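Local coordinates for protein putative esterase (Bacteroides intestinalis DSM 17393, PDB 5VOL) that hydrolyses ferulic acid esters as a calcium-binding member of carbohydrate esterase family 1, probably acting on arabinoxylan, at residues 231-236 and 243-248; 216-221 and 261-266; 168-173 and 226-231; 149-154 and 196-201. All coordinates share one frame; numbering follows the deposited sequence.

Contacts 1 to 4 all fall within one alpha/beta-hydrolase domain, with helices from both faces of its sheet. Contacts 1 and 2 are joined through the sheet, where neighbouring strands 244-246 and 214-218 probably pair by Q244 O to V217 N and R246 N to V217 O, each 2.8 Å; their centres are about 11 Å apart. Each also supplies calcium ligands at the subunit interface, Q244 from contact 1 and D221 from contact 2. Helix 226-238 serves both contact 1 and contact 3, which share E231. Contact 4 lies away from the calcium sites and touches contact 1 where F232 CE1 comes 3.6 Å from Q150 NE2. P169 of contact 3 lies near a possible Ser-His-Asp triad without touching it.

Contact 1: residues 231-236 and 243-248; sequences EFYQAM and CQFRVR. With CA (calcium ion), chain B.
In the beta-alpha-beta unit of strand 214-218, helix 226-238 and strand 244-246, Y233 and F245 seat the helix on the second strand. Their ring planes are 22° apart, but the rings are slid so far that they barely overlap, and each takes the other residue's CB over one face in a reciprocal CH-pi contact. F245 CB stands above the centre of the Y233 ring, 3.5 Å from its centroid, whereas Y233 CB lies toward the rim of the F245 ring. In both residues CG is anti to the backbone N (chi1 178° and -174°), which lays each ring against the other's CB. C243 meets the edge of the tyrosine: its SG is 4.0 Å from Y233 CD1, a sulfur-aromatic contact, and its carbonyl O is 3.4 Å from Y233 CE1. M236 CE adds a touch on C243 CB at 4.1 Å. The Y233 hydroxyl bonds to the D221 carbonyl of the second subunit. A leucine at Y233 would probably leave that carbonyl without its mate and F245 CB without its aromatic cover. Q244 turns away from the helix, and its OE1 binds calcium at 2.4 Å together with D221, D222 and D249 of the second subunit. R246 NH1 and NH2 grip the same oxygen end-on, steadying the amide. A helix packed on the last strand of this chain's sheet in this way is a standard element of the alpha/beta-hydrolase fold.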
loop_
_atom_site.group_PDB
_atom_site.type_symbol
_atom_site.label_atom_id
_atom_site.label_comp_id
_atom_site.label_asym_id
_atom_site.label_seq_id
_atom_site.Cartn_x
_atom_site.Cartn_y
_atom_site.Cartn_z
ATOM N N GLU C 231 11.299 -0.942 22.712
ATOM C CA GLU C 231 12.357 -0.453 23.588
ATOM C C GLU C 231 13.592 -0.077 22.788
ATOM O O GLU C 231 14.266 0.909 23.089
ATOM C CB GLU C 231 12.742 -1.506 24.645
ATOM C CG GLU C 231 11.655 -1.858 25.624
ATOM C CD GLU C 231 12.072 -3.030 26.515
ATOM O OE1 GLU C 231 13.276 -3.140 26.838
ATOM O OE2 GLU C 231 11.206 -3.848 26.862
ATOM N N PHE C 232 13.918 -0.880 21.786
ATOM C CA PHE C 232 15.049 -0.553 20.939
ATOM C C PHE C 232 14.812 0.780 20.226
ATOM O O PHE C 232 15.683 1.655 20.202
ATOM C CB PHE C 232 15.291 -1.656 19.915
ATOM C CG PHE C 232 16.344 -1.318 18.906
ATOM C CD1 PHE C 232 17.680 -1.576 19.164
ATOM C CD2 PHE C 232 16.002 -0.727 17.698
ATOM C CE1 PHE C 232 18.655 -1.263 18.232
ATOM C CE2 PHE C 232 16.968 -0.417 16.762
ATOM C CZ PHE C 232 18.294 -0.681 17.027
ATOM N N TYR C 233 13.629 0.936 19.641
ATOM C CA TYR C 233 13.343 2.167 18.912
ATOM C C TYR C 233 13.379 3.374 19.853
ATOM O O TYR C 233 14.017 4.383 19.553
ATOM C CB TYR C 233 11.985 2.101 18.194
ATOM C CG TYR C 233 11.695 3.406 17.481
ATOM C CD1 TYR C 233 12.563 3.886 16.499
ATOM C CD2 TYR C 233 10.590 4.177 17.818
ATOM C CE1 TYR C 233 12.327 5.090 15.860
ATOM C CE2 TYR C 233 10.343 5.384 17.182
ATOM C CZ TYR C 233 11.216 5.832 16.210
ATOM O OH TYR C 233 10.973 7.033 15.583
ATOM N N GLN C 234 12.698 3.270 20.990
ATOM C CA GLN C 234 12.697 4.351 21.971
ATOM C C GLN C 234 14.126 4.730 22.390
ATOM O O GLN C 234 14.462 5.918 22.434
ATOM C CB GLN C 234 11.845 3.970 23.183
ATOM C CG GLN C 234 10.339 3.991 22.863
ATOM C CD GLN C 234 9.471 3.467 23.988
ATOM O OE1 GLN C 234 9.857 2.544 24.719
ATOM N NE2 GLN C 234 8.273 4.044 24.128
ATOM N N ALA C 235 14.976 3.736 22.646
ATOM C CA ALA C 235 16.381 4.016 22.982
ATOM C C ALA C 235 17.110 4.740 21.844
ATOM O O ALA C 235 17.846 5.694 22.078
ATOM C CB ALA C 235 17.117 2.730 23.340
ATOM N N MET C 236 16.907 4.282 20.612
ATOM C CA MET C 236 17.509 4.927 19.447
ATOM C C MET C 236 17.059 6.394 19.321
ATOM O O MET C 236 17.885 7.307 19.239
ATOM C CB MET C 236 17.148 4.164 18.171
ATOM C CG MET C 236 17.829 2.813 18.042
ATOM S SD MET C 236 19.561 2.962 17.577
ATOM C CE MET C 236 19.429 3.103 15.791
ATOM N N CYS C 243 16.258 6.503 12.925
ATOM C CA CYS C 243 15.772 5.140 12.775
ATOM C C CYS C 243 14.316 5.163 12.283
ATOM O O CYS C 243 13.509 5.901 12.828
ATOM C CB CYS C 243 15.875 4.403 14.118
ATOM S SG CYS C 243 15.503 2.637 14.076
ATOM N N GLN C 244 13.987 4.383 11.255
ATOM C CA GLN C 244 12.583 4.213 10.877
ATOM C C GLN C 244 11.971 3.092 11.712
ATOM O O GLN C 244 12.623 2.075 11.955
ATOM C CB GLN C 244 12.431 3.886 9.388
ATOM C CG GLN C 244 12.952 4.960 8.438
ATOM C CD GLN C 244 12.250 6.299 8.627
ATOM O OE1 GLN C 244 11.042 6.349 8.833
ATOM N NE2 GLN C 244 13.012 7.388 8.562
ATOM N N PHE C 245 10.722 3.271 12.126
ATOM C CA PHE C 245 10.003 2.244 12.885
ATOM C C PHE C 245 8.636 2.041 12.233
ATOM O O PHE C 245 7.920 3.010 11.997
ATOM C CB PHE C 245 9.866 2.668 14.355
ATOM C CG PHE C 245 9.266 1.607 15.268
ATOM C CD1 PHE C 245 9.648 0.281 15.168
ATOM C CD2 PHE C 245 8.328 1.956 16.231
ATOM C CE1 PHE C 245 9.093 -0.695 16.010
ATOM C CE2 PHE C 245 7.777 0.990 17.091
ATOM C CZ PHE C 245 8.155 -0.334 16.977
ATOM N N ARG C 246 8.301 0.798 11.888
ATOM C CA ARG C 246 6.958 0.476 11.411
ATOM C C ARG C 246 6.355 -0.635 12.238
ATOM O O ARG C 246 7.001 -1.638 12.484
ATOM C CB ARG C 246 6.959 0.047 9.937
ATOM C CG ARG C 246 7.697 1.020 8.997
ATOM C CD ARG C 246 6.909 2.305 8.690
ATOM N NE ARG C 246 7.710 3.126 7.788
ATOM C CZ ARG C 246 8.569 4.058 8.189
ATOM N NH1 ARG C 246 8.703 4.329 9.482
ATOM N NH2 ARG C 246 9.291 4.728 7.295
ATOM N N VAL C 247 5.104 -0.458 12.634
ATOM C CA VAL C 247 4.351 -1.541 13.240
ATOM C C VAL C 247 3.193 -1.770 12.285
ATOM O O VAL C 247 2.307 -0.927 12.179
ATOM C CB VAL C 247 3.854 -1.192 14.647
ATOM C CG1 VAL C 247 2.975 -2.324 15.211
ATOM C CG2 VAL C 247 5.043 -0.867 15.576
ATOM N N ARG C 248 3.252 -2.870 11.540
ATOM C CA ARG C 248 2.196 -3.217 10.602
ATOM C C ARG C 248 1.297 -4.292 11.199
ATOM O O ARG C 248 1.616 -4.850 12.250
ATOM C CB ARG C 248 2.797 -3.682 9.283
ATOM C CG ARG C 248 3.739 -2.633 8.682
ATOM C CD ARG C 248 4.304 -3.089 7.348
ATOM N NE ARG C 248 5.347 -4.106 7.475
ATOM C CZ ARG C 248 5.255 -5.352 7.024
ATOM N NH1 ARG C 248 4.147 -5.782 6.441
ATOM N NH2 ARG C 248 6.283 -6.180 7.158
HETATM CA CA CA B . 9.874 7.987 10.209
HETATM O O HOH W 1 13.233 8.734 14.688
HETATM O O HOH W 2 11.895 8.002 11.816
HETATM O O HOH W 3 11.005 9.826 8.968
#

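Contact 2: residues 216-221 and 261-266. With CA (calcium ion), chain Q.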
loop_
_atom_site.group_PDB
_atom_site.type_symbol
_atom_site.label_atom_id
_atom_site.label_comp_id
_atom_site.label_asym_id
_atom_site.label_seq_id
_atom_site.Cartn_x
_atom_site.Cartn_y
_atom_site.Cartn_z
ATOM N N PHE C 216 16.283 0.459 10.015
ATOM C CA PHE C 216 14.852 0.288 9.749
ATOM C C PHE C 216 14.351 -0.860 10.630
ATOM O O PHE C 216 14.850 -1.977 10.530
ATOM C CB PHE C 216 14.619 -0.006 8.259
ATOM C CG PHE C 216 13.227 0.318 7.759
ATOM C CD1 PHE C 216 12.110 -0.348 8.255
ATOM C CD2 PHE C 216 13.045 1.276 6.760
ATOM C CE1 PHE C 216 10.831 -0.064 7.779
ATOM C CE2 PHE C 216 11.774 1.568 6.273
ATOM C CZ PHE C 216 10.654 0.905 6.787
ATOM N N VAL C 217 13.392 -0.575 11.504
ATOM C CA VAL C 217 12.820 -1.579 12.399
ATOM C C VAL C 217 11.348 -1.825 12.062
ATOM O O VAL C 217 10.538 -0.890 12.029
ATOM C CB VAL C 217 12.972 -1.145 13.861
ATOM C CG1 VAL C 217 12.272 -2.129 14.799
ATOM C CG2 VAL C 217 14.472 -1.013 14.195
ATOM N N ASP C 218 11.004 -3.088 11.824
ATOM C CA ASP C 218 9.694 -3.465 11.279
ATOM C C ASP C 218 9.142 -4.660 12.056
ATOM O O ASP C 218 9.711 -5.743 11.963
ATOM C CB ASP C 218 9.857 -3.805 9.792
ATOM C CG ASP C 218 8.559 -4.110 9.086
ATOM O OD1 ASP C 218 7.462 -3.837 9.624
ATOM O OD2 ASP C 218 8.655 -4.612 7.944
ATOM N N CYS C 219 8.053 -4.468 12.813
ATOM C CA CYS C 219 7.526 -5.519 13.714
ATOM C C CYS C 219 6.011 -5.406 13.901
ATOM O O CYS C 219 5.489 -4.308 14.111
ATOM C CB CYS C 219 8.220 -5.449 15.076
ATOM S SG CYS C 219 7.776 -6.796 16.241
ATOM N N GLY C 220 5.312 -6.537 13.821
ATOM C CA GLY C 220 3.859 -6.553 13.773
ATOM C C GLY C 220 3.172 -6.261 15.091
ATOM O O GLY C 220 3.725 -6.524 16.159
ATOM N N ASP C 221 1.942 -5.762 15.029
ATOM C CA ASP C 221 1.246 -5.386 16.253
ATOM C C ASP C 221 0.908 -6.604 17.121
ATOM O O ASP C 221 0.735 -6.463 18.333
ATOM C CB ASP C 221 -0.017 -4.542 15.946
ATOM C CG ASP C 221 -1.127 -5.312 15.230
ATOM O OD1 ASP C 221 -0.866 -6.331 14.564
ATOM O OD2 ASP C 221 -2.291 -4.844 15.319
ATOM N N LEU C 261 10.121 -7.726 2.730
ATOM C CA LEU C 261 11.073 -7.603 1.625
ATOM C C LEU C 261 10.771 -6.445 0.701
ATOM O O LEU C 261 11.683 -5.832 0.155
ATOM C CB LEU C 261 11.104 -8.882 0.794
ATOM C CG LEU C 261 11.952 -10.018 1.336
ATOM C CD1 LEU C 261 11.851 -11.189 0.374
ATOM C CD2 LEU C 261 13.412 -9.560 1.471
ATOM N N TYR C 262 9.483 -6.164 0.504
ATOM C CA TYR C 262 9.067 -5.097 -0.388
ATOM C C TYR C 262 9.416 -3.720 0.168
ATOM O O TYR C 262 9.461 -2.739 -0.573
ATOM C CB TYR C 262 7.557 -5.205 -0.680
ATOM C CG TYR C 262 7.240 -6.234 -1.751
ATOM C CD1 TYR C 262 7.257 -5.877 -3.090
ATOM C CD2 TYR C 262 6.950 -7.563 -1.425
ATOM C CE1 TYR C 262 6.978 -6.791 -4.080
ATOM C CE2 TYR C 262 6.672 -8.502 -2.418
ATOM C CZ TYR C 262 6.687 -8.095 -3.747
ATOM O OH TYR C 262 6.416 -8.976 -4.761
ATOM N N GLN C 263 9.688 -3.638 1.463
ATOM C CA GLN C 263 10.221 -2.399 2.036
ATOM C C GLN C 263 11.745 -2.459 2.172
ATOM O O GLN C 263 12.457 -1.459 1.951
ATOM C CB GLN C 263 9.573 -2.126 3.392
ATOM C CG GLN C 263 8.129 -1.673 3.247
ATOM C CD GLN C 263 7.241 -2.077 4.412
ATOM O OE1 GLN C 263 6.015 -2.132 4.266
ATOM N NE2 GLN C 263 7.845 -2.351 5.580
ATOM N N CYS C 264 12.240 -3.639 2.535
ATOM C CA CYS C 264 13.671 -3.839 2.784
ATOM C C CYS C 264 14.528 -3.656 1.541
ATOM O O CYS C 264 15.525 -2.956 1.579
ATOM C CB CYS C 264 13.917 -5.235 3.365
ATOM S SG CYS C 264 15.661 -5.619 3.677
ATOM N N LEU C 265 14.152 -4.296 0.443
ATOM C CA LEU C 265 14.997 -4.253 -0.742
ATOM C C LEU C 265 15.107 -2.845 -1.352
ATOM O O LEU C 265 16.219 -2.401 -1.697
ATOM C CB LEU C 265 14.496 -5.267 -1.766
ATOM C CG LEU C 265 14.649 -6.711 -1.243
ATOM C CD1 LEU C 265 13.997 -7.696 -2.205
ATOM C CD2 LEU C 265 16.143 -7.055 -1.016
ATOM N N PRO C 266 13.982 -2.116 -1.460
ATOM C CA PRO C 266 14.142 -0.718 -1.912
ATOM C C PRO C 266 14.909 0.152 -0.918
ATOM O O PRO C 266 15.625 1.065 -1.328
ATOM C CB PRO C 266 12.686 -0.216 -2.065
ATOM C CG PRO C 266 11.892 -1.469 -2.373
ATOM C CD PRO C 266 12.577 -2.565 -1.508
HETATM CA CA CA Q . -3.303 -6.813 14.291
HETATM O O HOH W 4 -4.917 -8.697 13.732
HETATM O O HOH W 5 -4.299 -6.737 16.725
#
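A largely buried interface between the sheet of the alpha/beta-hydrolase fold and helix 254-271 brings D218 and F216 of strand 214-218 up to Q263. The two backbones stay well apart, F216 CA being 8.2 Å from C264 CA, and the glutamine side chain spans the distance. Its NE2 comes 3.4 Å from D218 OD2 and 4.4 Å from F216 CE1, approaching the phenyl ring obliquely. The D218 and Q263 side chains cross at about a right angle, with carboxylate and amide planes 40° apart. D218 carries CG anti to its backbone N (chi1 -176°), which extends the carboxylate from the strand toward the helix. Y160 OH is the main polar partner of both, bonding to D218 OD2 and to Q263 NE2, and R248 NH2 forms a salt bridge with the same carboxylate oxygen; this setting would probably favour the charged form of D218. F216 stacks on the Y160 ring and meets F267 edge-to-face. V217, between the two contact residues, packs instead on helix 226-238, so the strand is covered by helices on both faces, as in an alpha/beta/alpha sandwich. Beyond the end of the strand, D221 belongs to a calcium site completed by D222 and D249 of the same chain and Q244 of the second subunit. There D221 is a bidentate ligand, with OD1 at 2.5 Å and OD2 at 2.4 Å from the calcium ion, and two waters bind the metal beside it.

Contact 3: residues 168-173 and 226-231; sequences IPEQGA and LDRNIE
R228, in the first turn of helix 226-238, reaches across to I168 and E170 in the loop that follows strand 158-162, tying the loop to the alpha/beta-hydrolase core through two hydrogen bonds to a backbone carbonyl and a salt-bridge network. One residue before it, D227 pairs with R237 of the second subunit. R228 itself carries the contact. A bend at chi2 (-54°) brings its chain past P169, whose CA is 3.8 Å from R228 NE, and presents the side of the guanidinium to the carbonyl of I168. NE and NH2 both bond to I168 O, at 2.8 Å and 2.9 Å, with the oxygen in the guanidinium plane. NH2 lies in the carbonyl plane, while NE stands 45° above it. Two N-H groups thus hold one backbone oxygen and restrain the rotation of the guanidinium. The E170 side chain crosses that of R228 at about a right angle, with carboxylate and guanidinium planes 41° apart: its CG approaches R228 NH2 to 3.2 Å, and its OE2 makes a longer salt bridge to NH1 at 3.6 Å. Next along the helix, N229 bonds to the A164 carbonyl, giving the turn a second tether. E231 closes the network. Its OE2 is 4.7 Å from E170 OE2, a proximity of like charges that the arginine probably eases. The syn lone pair of E231 OE2 accepts from R228 NH1 at 2.7 Å, within the guanidinium plane.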
loop_
_atom_site.group_PDB
_atom_site.type_symbol
_atom_site.label_atom_id
_atom_site.label_comp_id
_atom_site.label_asym_id
_atom_site.label_seq_id
_atom_site.Cartn_x
_atom_site.Cartn_y
_atom_site.Cartn_z
ATOM N N ILE C 168 15.895 -10.823 24.950
ATOM C CA ILE C 168 14.931 -11.832 25.387
ATOM C C ILE C 168 13.647 -11.186 25.868
ATOM O O ILE C 168 13.687 -10.311 26.729
ATOM C CB ILE C 168 15.493 -12.708 26.530
ATOM C CG1 ILE C 168 16.842 -13.307 26.123
ATOM C CG2 ILE C 168 14.491 -13.787 26.909
ATOM C CD1 ILE C 168 16.754 -14.284 24.969
ATOM N N PRO C 169 12.499 -11.618 25.321
ATOM C CA PRO C 169 11.194 -11.079 25.731
ATOM C C PRO C 169 10.870 -11.437 27.176
ATOM O O PRO C 169 11.323 -12.476 27.646
ATOM C CB PRO C 169 10.210 -11.755 24.769
ATOM C CG PRO C 169 10.896 -13.013 24.348
ATOM C CD PRO C 169 12.370 -12.695 24.324
ATOM N N GLU C 170 10.112 -10.597 27.872
ATOM C CA GLU C 170 9.714 -10.914 29.243
ATOM C C GLU C 170 8.834 -12.163 29.289
ATOM O O GLU C 170 8.795 -12.873 30.298
ATOM C CB GLU C 170 8.992 -9.728 29.880
ATOM C CG GLU C 170 9.764 -8.421 29.752
ATOM C CD GLU C 170 9.394 -7.403 30.817
ATOM O OE1 GLU C 170 8.695 -7.785 31.783
ATOM O OE2 GLU C 170 9.807 -6.226 30.682
ATOM N N GLN C 171 8.133 -12.430 28.189
ATOM C CA GLN C 171 7.328 -13.643 28.069
ATOM C C GLN C 171 7.457 -14.259 26.675
ATOM O O GLN C 171 7.562 -13.542 25.683
ATOM C CB GLN C 171 5.857 -13.348 28.373
ATOM C CG GLN C 171 4.968 -14.582 28.312
ATOM C CD GLN C 171 3.503 -14.263 28.535
ATOM O OE1 GLN C 171 3.124 -13.099 28.682
ATOM N NE2 GLN C 171 2.669 -15.301 28.561
ATOM N N GLY C 172 7.459 -15.588 26.607
ATOM C CA GLY C 172 7.504 -16.285 25.330
ATOM C C GLY C 172 8.829 -16.948 24.998
ATOM O O GLY C 172 8.966 -17.589 23.955
ATOM N N ALA C 173 9.808 -16.803 25.886
ATOM C CA ALA C 173 11.137 -17.361 25.655
ATOM C C ALA C 173 11.148 -18.885 25.793
ATOM O O ALA C 173 10.428 -19.446 26.624
ATOM C CB ALA C 173 12.140 -16.737 26.616
ATOM N N LEU C 226 7.215 -7.495 19.912
ATOM C CA LEU C 226 6.910 -6.078 19.702
ATOM C C LEU C 226 7.474 -5.212 20.830
ATOM O O LEU C 226 8.087 -4.178 20.582
ATOM C CB LEU C 226 5.397 -5.846 19.570
ATOM C CG LEU C 226 4.983 -4.366 19.428
ATOM C CD1 LEU C 226 5.562 -3.718 18.176
ATOM C CD2 LEU C 226 3.470 -4.198 19.424
ATOM N N ASP C 227 7.289 -5.643 22.073
ATOM C CA ASP C 227 7.689 -4.812 23.203
ATOM C C ASP C 227 9.197 -4.534 23.229
ATOM O O ASP C 227 9.615 -3.411 23.545
ATOM C CB ASP C 227 7.225 -5.454 24.518
ATOM C CG ASP C 227 5.743 -5.218 24.788
ATOM O OD1 ASP C 227 5.071 -4.569 23.950
ATOM O OD2 ASP C 227 5.241 -5.683 25.835
ATOM N N ARG C 228 10.015 -5.526 22.884
ATOM C CA ARG C 228 11.462 -5.312 22.842
ATOM C C ARG C 228 11.886 -4.427 21.667
ATOM O O ARG C 228 12.876 -3.700 21.756
ATOM C CB ARG C 228 12.214 -6.639 22.754
ATOM C CG ARG C 228 12.098 -7.507 23.993
ATOM C CD ARG C 228 12.502 -6.763 25.245
ATOM N NE ARG C 228 12.704 -7.680 26.374
ATOM C CZ ARG C 228 12.508 -7.354 27.647
ATOM N NH1 ARG C 228 12.100 -6.129 27.971
ATOM N NH2 ARG C 228 12.711 -8.256 28.602
ATOM N N ASN C 229 11.174 -4.529 20.549
ATOM C CA ASN C 229 11.512 -3.698 19.389
ATOM C C ASN C 229 11.152 -2.251 19.683
ATOM O O ASN C 229 11.832 -1.324 19.242
ATOM C CB ASN C 229 10.809 -4.203 18.127
ATOM C CG ASN C 229 11.562 -5.323 17.469
ATOM O OD1 ASN C 229 12.555 -5.091 16.777
ATOM N ND2 ASN C 229 11.135 -6.561 17.726
ATOM N N ILE C 230 10.088 -2.069 20.453
ATOM C CA ILE C 230 9.689 -0.750 20.896
ATOM C C ILE C 230 10.774 -0.148 21.779
ATOM O O ILE C 230 11.144 1.022 21.615
ATOM C CB ILE C 230 8.338 -0.794 21.650
ATOM C CG1 ILE C 230 7.184 -0.978 20.652
ATOM C CG2 ILE C 230 8.160 0.462 22.483
ATOM C CD1 ILE C 230 5.807 -1.206 21.298
ATOM N N GLU C 231 11.299 -0.942 22.712
ATOM C CA GLU C 231 12.357 -0.453 23.588
ATOM C C GLU C 231 13.592 -0.077 22.788
ATOM O O GLU C 231 14.266 0.909 23.089
ATOM C CB GLU C 231 12.742 -1.506 24.645
ATOM C CG GLU C 231 11.655 -1.858 25.624
ATOM C CD GLU C 231 12.072 -3.030 26.515
ATOM O OE1 GLU C 231 13.276 -3.140 26.838
ATOM O OE2 GLU C 231 11.206 -3.848 26.862
#

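Contact 4: residues 149-154 and 196-201; sequences GQRHSD and VKYVME
Van der Waals and CH-pi contact between Q150 and Y198 carries the meeting of helix 140-151 with helix 195-200. Q150 CB lies over one face of the Y198 ring, 4.0 Å from its centroid and displaced toward the rim, in a CH-pi contact. The two side chains run past each other in opposite directions, so the Q150 amide travels back along the tyrosine until OE1 is 3.5 Å from Y198 CB, its plane 31° from that of the ring. Y198 has CG anti to the backbone N (chi1 -166°), which brings the ring across to the end of the other helix. R151 CG adds a third approach, oblique to the ring and 3.7 Å from Y198 CE2, and V199 CG2 packs against Q150 NE2 at 3.4 Å.

A water also links the two residues: it donates to Q150 O over 3.0 Å and is hydrogen-bonded to Y198 OH at 2.9 Å, lying in the plane of the tyrosine ring at its edge. The Q150 amide is fixed by the C195 carbonyl at NE2 and by N147 at OE1, while the R151 guanidinium forms a salt bridge with E109.

A valine in place of Y198 would probably leave Q150 CB without its aromatic face and the bridging water without one of its partners.

The GxSxG pattern between strand 133-138 and helix 140-151 is consistent with a nucleophile elbow; the contact lies at the other end of that helix, where it meets helix 195-200 in the alpha/beta-hydrolase fold.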
loop_
_atom_site.group_PDB
_atom_site.type_symbol
_atom_site.label_atom_id
_atom_site.label_comp_id
_atom_site.label_asym_id
_atom_site.label_seq_id
_atom_site.Cartn_x
_atom_site.Cartn_y
_atom_site.Cartn_z
ATOM N N GLY C 149 25.417 -4.838 13.007
ATOM C CA GLY C 149 25.476 -3.460 12.549
ATOM C C GLY C 149 25.980 -2.559 13.659
ATOM O O GLY C 149 26.682 -1.583 13.412
ATOM N N GLN C 150 25.633 -2.905 14.893
ATOM C CA GLN C 150 26.041 -2.132 16.051
ATOM C C GLN C 150 27.552 -2.269 16.317
ATOM O O GLN C 150 28.242 -1.277 16.579
ATOM C CB GLN C 150 25.237 -2.571 17.275
ATOM C CG GLN C 150 23.773 -2.110 17.285
ATOM C CD GLN C 150 23.019 -2.613 18.507
ATOM O OE1 GLN C 150 23.281 -3.716 18.989
ATOM N NE2 GLN C 150 22.089 -1.802 19.021
ATOM N N ARG C 151 28.069 -3.492 16.240
ATOM C CA ARG C 151 29.471 -3.723 16.591
ATOM C C ARG C 151 30.384 -3.712 15.359
ATOM O O ARG C 151 31.606 -3.663 15.489
ATOM C CB ARG C 151 29.617 -5.046 17.378
ATOM C CG ARG C 151 29.171 -4.936 18.843
ATOM C CD ARG C 151 29.373 -6.223 19.677
ATOM N NE ARG C 151 28.528 -7.314 19.210
ATOM C CZ ARG C 151 28.947 -8.272 18.390
ATOM N NH1 ARG C 151 30.206 -8.282 17.980
ATOM N NH2 ARG C 151 28.112 -9.230 17.995
ATOM N N HIS C 152 29.801 -3.732 14.162
ATOM C CA HIS C 152 30.592 -3.672 12.935
ATOM C C HIS C 152 30.108 -2.578 11.987
ATOM O O HIS C 152 29.955 -2.811 10.785
ATOM C CB HIS C 152 30.572 -5.011 12.214
ATOM C CG HIS C 152 31.153 -6.130 13.021
ATOM N ND1 HIS C 152 32.505 -6.398 13.053
ATOM C CD2 HIS C 152 30.569 -7.038 13.838
ATOM C CE1 HIS C 152 32.728 -7.430 13.848
ATOM N NE2 HIS C 152 31.574 -7.840 14.338
ATOM N N SER C 153 29.902 -1.387 12.534
ATOM C CA SER C 153 29.397 -0.261 11.751
ATOM C C SER C 153 30.343 0.109 10.602
ATOM O O SER C 153 29.925 0.744 9.627
ATOM C CB SER C 153 29.156 0.936 12.659
ATOM O OG SER C 153 30.356 1.376 13.264
ATOM N N ASP C 154 31.603 -0.311 10.683
ATOM C CA ASP C 154 32.534 -0.061 9.581
ATOM C C ASP C 154 32.315 -1.043 8.432
ATOM O O ASP C 154 32.931 -0.921 7.374
ATOM C CB ASP C 154 33.999 -0.113 10.058
ATOM C CG ASP C 154 34.400 -1.473 10.632
ATOM O OD1 ASP C 154 33.536 -2.213 11.153
ATOM O OD2 ASP C 154 35.608 -1.798 10.578
ATOM N N VAL C 196 19.176 -3.698 22.671
ATOM C CA VAL C 196 18.644 -2.603 23.460
ATOM C C VAL C 196 19.709 -2.044 24.389
ATOM O O VAL C 196 19.988 -0.845 24.362
ATOM C CB VAL C 196 17.425 -3.050 24.269
ATOM C CG1 VAL C 196 16.910 -1.902 25.128
ATOM C CG2 VAL C 196 16.320 -3.565 23.324
ATOM N N LYS C 197 20.327 -2.916 25.191
ATOM C CA LYS C 197 21.362 -2.484 26.128
ATOM C C LYS C 197 22.481 -1.744 25.413
ATOM O O LYS C 197 23.002 -0.755 25.927
ATOM C CB LYS C 197 21.948 -3.675 26.904
ATOM C CG LYS C 197 23.152 -3.282 27.762
ATOM C CD LYS C 197 23.698 -4.438 28.611
ATOM C CE LYS C 197 24.549 -5.391 27.783
ATOM N NZ LYS C 197 25.684 -4.689 27.080
ATOM N N TYR C 198 22.841 -2.220 24.224
ATOM C CA TYR C 198 23.943 -1.636 23.474
ATOM C C TYR C 198 23.716 -0.156 23.201
ATOM O O TYR C 198 24.648 0.647 23.264
ATOM C CB TYR C 198 24.149 -2.372 22.157
ATOM C CG TYR C 198 25.468 -2.039 21.518
ATOM C CD1 TYR C 198 25.595 -0.956 20.661
ATOM C CD2 TYR C 198 26.598 -2.798 21.789
ATOM C CE1 TYR C 198 26.814 -0.642 20.084
ATOM C CE2 TYR C 198 27.813 -2.495 21.214
ATOM C CZ TYR C 198 27.914 -1.412 20.365
ATOM O OH TYR C 198 29.125 -1.112 19.786
ATOM N N VAL C 199 22.470 0.204 22.906
ATOM C CA VAL C 199 22.126 1.606 22.687
ATOM C C VAL C 199 21.990 2.348 24.012
ATOM O O VAL C 199 22.480 3.457 24.150
ATOM C CB VAL C 199 20.816 1.754 21.877
ATOM C CG1 VAL C 199 20.479 3.247 21.667
ATOM C CG2 VAL C 199 20.955 1.022 20.541
ATOM N N MET C 200 21.340 1.723 24.987
ATOM C CA MET C 200 21.079 2.365 26.280
ATOM C C MET C 200 22.347 2.823 26.990
ATOM O O MET C 200 22.353 3.862 27.641
ATOM C CB MET C 200 20.325 1.419 27.206
ATOM C CG MET C 200 19.059 0.846 26.632
ATOM S SD MET C 200 17.641 1.419 27.558
ATOM C CE MET C 200 17.577 3.120 26.989
ATOM N N GLU C 201 23.407 2.031 26.867
ATOM C CA GLU C 201 24.661 2.303 27.560
ATOM C C GLU C 201 25.629 3.105 26.698
ATOM O O GLU C 201 26.780 3.307 27.071
ATOM C CB GLU C 201 25.320 0.986 27.992
ATOM C CG GLU C 201 25.889 0.195 26.829
ATOM C CD GLU C 201 26.311 -1.214 27.211
ATOM O OE1 GLU C 201 26.071 -1.622 28.372
ATOM O OE2 GLU C 201 26.881 -1.910 26.341
HETATM O O HOH W 6 28.856 1.231 18.076
#